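PDB 1YQ5: minor capsid protein from Enterobacteria phage PRD1, which forms, together with proteins P31 and P2, the spike complexes at the fivefold vertices of the capsid and is essential for viral infectivity. Local coordinates for residues Ala25-Val37 and Gly43-Ala55. Sequence-based numbering, arbitrary orientation.
Sequences ALTDFDLSGALTV and GLTKSAAGIQLAA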
ATOM      1  N   ALA A  25     -18.435   9.680  -7.767  1.00 13.83           N
ATOM      2  CA  ALA A  25     -18.742  10.468  -6.587  1.00 14.53           C
ATOM      3  C   ALA A  25     -18.175   9.719  -5.393  1.00 14.18           C
ATOM      4  O   ALA A  25     -18.083   8.491  -5.416  1.00 13.13           O
ATOM      5  CB  ALA A  25     -20.251  10.639  -6.435  1.00 15.72           C
ATOM      6  N   LEU A  26     -17.783  10.451  -4.357  1.00 12.63           N
ATOM      7  CA  LEU A  26     -17.244   9.806  -3.170  1.00 14.06           C
ATOM      8  C   LEU A  26     -18.029  10.186  -1.928  1.00 14.53           C
ATOM      9  O   LEU A  26     -17.815  11.250  -1.345  1.00 13.21           O
ATOM     10  CB  LEU A  26     -15.767  10.163  -2.982  1.00 13.14           C
ATOM     11  CG  LEU A  26     -14.800   9.575  -4.012  1.00 12.84           C
ATOM     12  CD1 LEU A  26     -13.394  10.092  -3.727  1.00 10.22           C
ATOM     13  CD2 LEU A  26     -14.838   8.047  -3.952  1.00 12.94           C
ATOM     14  N   THR A  27     -18.949   9.311  -1.537  1.00 13.61           N
ATOM     15  CA  THR A  27     -19.768   9.527  -0.350  1.00 13.29           C
ATOM     16  C   THR A  27     -19.255   8.548   0.695  1.00 13.98           C
ATOM     17  O   THR A  27     -19.220   7.340   0.451  1.00 12.97           O
ATOM     18  CB  THR A  27     -21.258   9.227  -0.635  1.00 15.17           C
ATOM     19  OG1 THR A  27     -21.723  10.078  -1.691  1.00 15.66           O
ATOM     20  CG2 THR A  27     -22.101   9.469   0.613  1.00 16.60           C
ATOM     21  N   ASP A  28     -18.849   9.064   1.851  1.00 12.63           N
ATOM     22  CA  ASP A  28     -18.319   8.215   2.908  1.00 13.83           C
ATOM     23  C   ASP A  28     -19.266   7.085   3.298  1.00 13.71           C
ATOM     24  O   ASP A  28     -20.482   7.264   3.366  1.00 13.38           O
ATOM     25  CB  ASP A  28     -17.943   9.066   4.120  1.00 15.19           C
ATOM     26  CG  ASP A  28     -16.829  10.050   3.801  1.00 15.56           C
ATOM     27  OD1 ASP A  28     -15.958   9.701   2.976  1.00 14.09           O
ATOM     28  OD2 ASP A  28     -16.812  11.156   4.378  1.00 15.79           O
ATOM     29  N   PHE A  29     -18.683   5.920   3.549  1.00 12.63           N
ATOM     30  CA  PHE A  29     -19.435   4.717   3.890  1.00 13.61           C
ATOM     31  C   PHE A  29     -19.904   4.588   5.336  1.00 13.81           C
ATOM     32  O   PHE A  29     -19.165   4.872   6.276  1.00 13.28           O
ATOM     33  CB  PHE A  29     -18.597   3.473   3.571  1.00 11.39           C
ATOM     34  CG  PHE A  29     -18.302   3.279   2.114  1.00 11.24           C
ATOM     35  CD1 PHE A  29     -17.123   2.651   1.718  1.00 11.97           C
ATOM     36  CD2 PHE A  29     -19.212   3.673   1.137  1.00 12.60           C
ATOM     37  CE1 PHE A  29     -16.858   2.417   0.372  1.00 12.51           C
ATOM     38  CE2 PHE A  29     -18.954   3.443  -0.213  1.00 13.73           C
ATOM     39  CZ  PHE A  29     -17.772   2.812  -0.593  1.00 12.18           C
ATOM     40  N   ASP A  30     -21.143   4.136   5.487  1.00 13.27           N
ATOM     41  CA  ASP A  30     -21.733   3.868   6.790  1.00 13.91           C
ATOM     42  C   ASP A  30     -21.286   2.423   7.015  1.00 13.58           C
ATOM     43  O   ASP A  30     -21.737   1.528   6.303  1.00 12.97           O
ATOM     44  CB  ASP A  30     -23.258   3.921   6.693  1.00 15.22           C
ATOM     45  CG  ASP A  30     -23.946   3.453   7.964  1.00 14.44           C
ATOM     46  OD1 ASP A  30     -23.423   2.545   8.647  1.00 13.73           O
ATOM     47  OD2 ASP A  30     -25.029   3.987   8.271  1.00 13.99           O
ATOM     48  N   LEU A  31     -20.403   2.192   7.981  1.00 13.64           N
ATOM     49  CA  LEU A  31     -19.906   0.839   8.226  1.00 14.27           C
ATOM     50  C   LEU A  31     -20.561   0.097   9.394  1.00 14.82           C
ATOM     51  O   LEU A  31     -20.084  -0.967   9.802  1.00 14.07           O
ATOM     52  CB  LEU A  31     -18.391   0.876   8.443  1.00 13.31           C
ATOM     53  CG  LEU A  31     -17.543   1.455   7.305  1.00 12.56           C
ATOM     54  CD1 LEU A  31     -16.074   1.475   7.723  1.00 12.99           C
ATOM     55  CD2 LEU A  31     -17.730   0.625   6.047  1.00 11.50           C
ATOM     56  N   SER A  32     -21.651   0.642   9.920  1.00 14.28           N
ATOM     57  CA  SER A  32     -22.331   0.017  11.051  1.00 15.10           C
ATOM     58  C   SER A  32     -22.795  -1.403  10.738  1.00 15.36           C
ATOM     59  O   SER A  32     -22.756  -2.278  11.600  1.00 14.50           O
ATOM     60  CB  SER A  32     -23.531   0.865  11.488  1.00 14.76           C
ATOM     61  OG  SER A  32     -24.486   0.972  10.447  1.00 14.39           O
ATOM     62  N   GLY A  33     -23.220  -1.626   9.500  1.00 15.24           N
ATOM     63  CA  GLY A  33     -23.696  -2.942   9.109  1.00 15.48           C
ATOM     64  C   GLY A  33     -22.662  -3.845   8.463  1.00 15.13           C
ATOM     65  O   GLY A  33     -22.998  -4.928   7.988  1.00 13.93           O
ATOM     66  N   ALA A  34     -21.406  -3.409   8.435  1.00 13.77           N
ATOM     67  CA  ALA A  34     -20.350  -4.215   7.837  1.00 13.70           C
ATOM     68  C   ALA A  34     -20.118  -5.479   8.658  1.00 13.76           C
ATOM     69  O   ALA A  34     -20.337  -5.492   9.870  1.00 13.41           O
ATOM     70  CB  ALA A  34     -19.058  -3.409   7.747  1.00 14.78           C
ATOM     71  N   LEU A  35     -19.680  -6.543   7.994  1.00 13.63           N
ATOM     72  CA  LEU A  35     -19.404  -7.799   8.680  1.00 14.48           C
ATOM     73  C   LEU A  35     -18.011  -7.738   9.300  1.00 14.62           C
ATOM     74  O   LEU A  35     -17.032  -7.447   8.615  1.00 14.53           O
ATOM     75  CB  LEU A  35     -19.469  -8.972   7.693  1.00 13.25           C
ATOM     76  CG  LEU A  35     -19.039 -10.346   8.225  1.00 15.34           C
ATOM     77  CD1 LEU A  35     -19.957 -10.769   9.364  1.00 16.34           C
ATOM     78  CD2 LEU A  35     -19.084 -11.371   7.104  1.00 14.67           C
ATOM     79  N   THR A  36     -17.918  -8.001  10.597  1.00 13.83           N
ATOM     80  CA  THR A  36     -16.619  -7.985  11.253  1.00 15.55           C
ATOM     81  C   THR A  36     -15.920  -9.317  11.003  1.00 15.86           C
ATOM     82  O   THR A  36     -16.378 -10.366  11.451  1.00 15.54           O
ATOM     83  CB  THR A  36     -16.759  -7.740  12.767  1.00 16.27           C
ATOM     84  OG1 THR A  36     -17.370  -6.462  12.980  1.00 15.86           O
ATOM     85  CG2 THR A  36     -15.387  -7.759  13.448  1.00 16.32           C
ATOM     86  N   VAL A  37     -14.817  -9.268  10.265  1.00 15.04           N
ATOM     87  CA  VAL A  37     -14.051 -10.466   9.939  1.00 14.78           C
ATOM     88  C   VAL A  37     -13.090 -10.802  11.070  1.00 14.92           C
ATOM     89  O   VAL A  37     -12.852 -11.967  11.374  1.00 13.67           O
ATOM     90  CB  VAL A  37     -13.245 -10.260   8.645  1.00 15.14           C
ATOM     91  CG1 VAL A  37     -12.366 -11.475   8.376  1.00 16.29           C
ATOM     92  CG2 VAL A  37     -14.198 -10.021   7.483  1.00 16.58           C
ATOM     93  N   GLY A  43      -9.926  -0.487  20.641  1.00 18.61           N
ATOM     94  CA  GLY A  43      -9.601   0.846  20.164  1.00 17.24           C
ATOM     95  C   GLY A  43     -10.175   1.222  18.811  1.00 17.80           C
ATOM     96  O   GLY A  43     -10.321   2.408  18.507  1.00 16.45           O
ATOM     97  N   LEU A  44     -10.501   0.223  17.999  1.00 16.58           N
ATOM     98  CA  LEU A  44     -11.054   0.454  16.667  1.00 17.30           C
ATOM     99  C   LEU A  44     -12.396  -0.246  16.529  1.00 17.41           C
ATOM    100  O   LEU A  44     -12.478  -1.469  16.629  1.00 16.22           O
ATOM    101  CB  LEU A  44     -10.087  -0.067  15.605  1.00 16.94           C
ATOM    102  CG  LEU A  44      -8.761   0.686  15.494  1.00 17.92           C
ATOM    103  CD1 LEU A  44      -7.735  -0.163  14.746  1.00 16.74           C
ATOM    104  CD2 LEU A  44      -8.998   2.007  14.777  1.00 15.67           C
ATOM    105  N   THR A  45     -13.447   0.534  16.289  1.00 17.01           N
ATOM    106  CA  THR A  45     -14.787  -0.020  16.161  1.00 17.45           C
ATOM    107  C   THR A  45     -15.544   0.567  14.973  1.00 17.29           C
ATOM    108  O   THR A  45     -15.382   1.744  14.641  1.00 17.71           O
ATOM    109  CB  THR A  45     -15.590   0.256  17.436  1.00 17.52           C
ATOM    110  OG1 THR A  45     -15.644   1.668  17.658  1.00 17.26           O
ATOM    111  CG2 THR A  45     -14.919  -0.398  18.639  1.00 18.79           C
ATOM    112  N   LYS A  46     -16.376  -0.252  14.337  1.00 16.28           N
ATOM    113  CA  LYS A  46     -17.158   0.197  13.192  1.00 14.77           C
ATOM    114  C   LYS A  46     -18.325   1.066  13.645  1.00 15.84           C
ATOM    115  O   LYS A  46     -18.873   0.869  14.731  1.00 15.91           O
ATOM    116  CB  LYS A  46     -17.685  -1.007  12.403  1.00 14.64           C
ATOM    117  CG  LYS A  46     -18.616  -1.929  13.193  1.00 14.31           C
ATOM    118  CD  LYS A  46     -18.900  -3.219  12.425  1.00 13.49           C
ATOM    119  CE  LYS A  46     -19.828  -4.150  13.205  1.00 14.19           C
ATOM    120  NZ  LYS A  46     -19.973  -5.477  12.534  1.00 13.08           N
ATOM    121  N   SER A  47     -18.701   2.028  12.810  1.00 14.78           N
ATOM    122  CA  SER A  47     -19.814   2.915  13.127  1.00 14.91           C
ATOM    123  C   SER A  47     -20.409   3.456  11.833  1.00 14.75           C
ATOM    124  O   SER A  47     -19.877   3.219  10.745  1.00 13.97           O
ATOM    125  CB  SER A  47     -19.340   4.093  13.978  1.00 16.59           C
ATOM    126  OG  SER A  47     -18.756   5.091  13.153  1.00 15.86           O
ATOM    127  N   ALA A  48     -21.508   4.190  11.956  1.00 13.09           N
ATOM    128  CA  ALA A  48     -22.160   4.773  10.797  1.00 12.98           C
ATOM    129  C   ALA A  48     -21.260   5.821  10.138  1.00 12.12           C
ATOM    130  O   ALA A  48     -21.460   6.167   8.981  1.00 11.55           O
ATOM    131  CB  ALA A  48     -23.489   5.408  11.211  1.00 14.37           C
ATOM    132  N   ALA A  49     -20.270   6.314  10.880  1.00 11.96           N
ATOM    133  CA  ALA A  49     -19.347   7.332  10.367  1.00 12.58           C
ATOM    134  C   ALA A  49     -18.099   6.743   9.695  1.00 12.42           C
ATOM    135  O   ALA A  49     -17.483   7.387   8.850  1.00 12.01           O
ATOM    136  CB  ALA A  49     -18.925   8.267  11.499  1.00 13.52           C
ATOM    137  N   GLY A  50     -17.737   5.525  10.079  1.00 12.80           N
ATOM    138  CA  GLY A  50     -16.565   4.868   9.518  1.00 12.73           C
ATOM    139  C   GLY A  50     -15.979   3.989  10.603  1.00 13.57           C
ATOM    140  O   GLY A  50     -16.689   3.165  11.177  1.00 14.66           O
ATOM    141  N   ILE A  51     -14.693   4.144  10.892  1.00 13.07           N
ATOM    142  CA  ILE A  51     -14.082   3.367  11.963  1.00 13.17           C
ATOM    143  C   ILE A  51     -13.623   4.344  13.039  1.00 13.50           C
ATOM    144  O   ILE A  51     -12.760   5.191  12.797  1.00 14.34           O
ATOM    145  CB  ILE A  51     -12.884   2.532  11.471  1.00 12.31           C
ATOM    146  CG1 ILE A  51     -13.367   1.456  10.495  1.00 11.00           C
ATOM    147  CG2 ILE A  51     -12.192   1.865  12.660  1.00 12.51           C
ATOM    148  CD1 ILE A  51     -12.262   0.545   9.987  1.00 12.08           C
ATOM    149  N   GLN A  52     -14.221   4.223  14.219  1.00 13.90           N
ATOM    150  CA  GLN A  52     -13.919   5.094  15.350  1.00 14.85           C
ATOM    151  C   GLN A  52     -12.623   4.723  16.057  1.00 14.41           C
ATOM    152  O   GLN A  52     -12.315   3.542  16.236  1.00 15.27           O
ATOM    153  CB  GLN A  52     -15.042   5.016  16.392  1.00 15.93           C
ATOM    154  CG  GLN A  52     -16.454   5.279  15.884  1.00 18.11           C
ATOM    155  CD  GLN A  52     -16.687   6.731  15.539  1.00 19.29           C
ATOM    156  OE1 GLN A  52     -16.185   7.632  16.218  1.00 21.28           O
ATOM    157  NE2 GLN A  52     -17.465   6.972  14.494  1.00 16.60           N
ATOM    158  N   LEU A  53     -11.868   5.739  16.466  1.00 14.04           N
ATOM    159  CA  LEU A  53     -10.636   5.523  17.219  1.00 13.76           C
ATOM    160  C   LEU A  53     -10.958   5.960  18.642  1.00 14.49           C
ATOM    161  O   LEU A  53     -11.344   7.106  18.866  1.00 13.83           O
ATOM    162  CB  LEU A  53      -9.482   6.368  16.671  1.00 12.47           C
ATOM    163  CG  LEU A  53      -8.695   5.782  15.494  1.00 12.59           C
ATOM    164  CD1 LEU A  53      -9.584   5.691  14.267  1.00 10.52           C
ATOM    165  CD2 LEU A  53      -7.480   6.651  15.212  1.00 12.73           C
ATOM    166  N   ALA A  54     -10.815   5.042  19.594  1.00 15.57           N
ATOM    167  CA  ALA A  54     -11.108   5.338  20.997  1.00 15.81           C
ATOM    168  C   ALA A  54     -10.157   6.384  21.570  1.00 15.63           C
ATOM    169  O   ALA A  54      -9.022   6.528  21.111  1.00 15.37           O
ATOM    170  CB  ALA A  54     -11.037   4.057  21.824  1.00 14.88           C
ATOM    171  N   ALA A  55     -10.627   7.111  22.579  1.00 14.14           N
ATOM    172  CA  ALA A  55      -9.824   8.141  23.222  1.00 15.20           C
ATOM    173  C   ALA A  55      -8.514   7.544  23.728  1.00 14.84           C
ATOM    174  O   ALA A  55      -8.487   6.414  24.210  1.00 14.12           O
ATOM    175  CB  ALA A  55     -10.603   8.757  24.388  1.00 16.87           C
TER
HETATM  176  O   HOH W   1     -16.750   6.309   6.375  1.00  8.88           O
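Lys-46, extended past CG, reaches the turn 31-34 and the strand beyond it; NZ donates hydrogen bonds to Ala-34 O (2.7 Å), nearly in line with the carbonyl, and to Thr-36 OG1 (2.8 Å). A chi1 of 61° places CG between backbone N and carbonyl carbon, and the methylenes run past Leu-31 O, which closes the type I turn by accepting from Ala-34 N.

The backbone hydrogen bond from Leu-31 N to Ser-47 O (3.0 Å) is bent, 133° at the hydrogen; Gly-50 N reaches the same oxygen from the opposite face. Asp-30 CA adds a CA-H...O contact to Ala-48 O (3.2 Å), and a water donates to Phe-29 O and Ala-49 O.

The Asp-30 carboxylate lies against Ala-48 CA and CB; OD1 accepts from Ser-32 N, an Asx turn, and from Ser-32 OG on its syn side. Leu-31 CD1 packs over Gly-50 and Ile-51 CG1 (3.9 Å).

Bonds from Ser-47 N to Gly-50 O and from Ala-49 N (an ST turn) and Gly-50 N to Ser-47 OG hold the beta-hairpin turn. Docking here, the loop links 35-40 and 44-46, outermost strands within the chain, in the spike protein's C-terminal beta-jelly-roll domain.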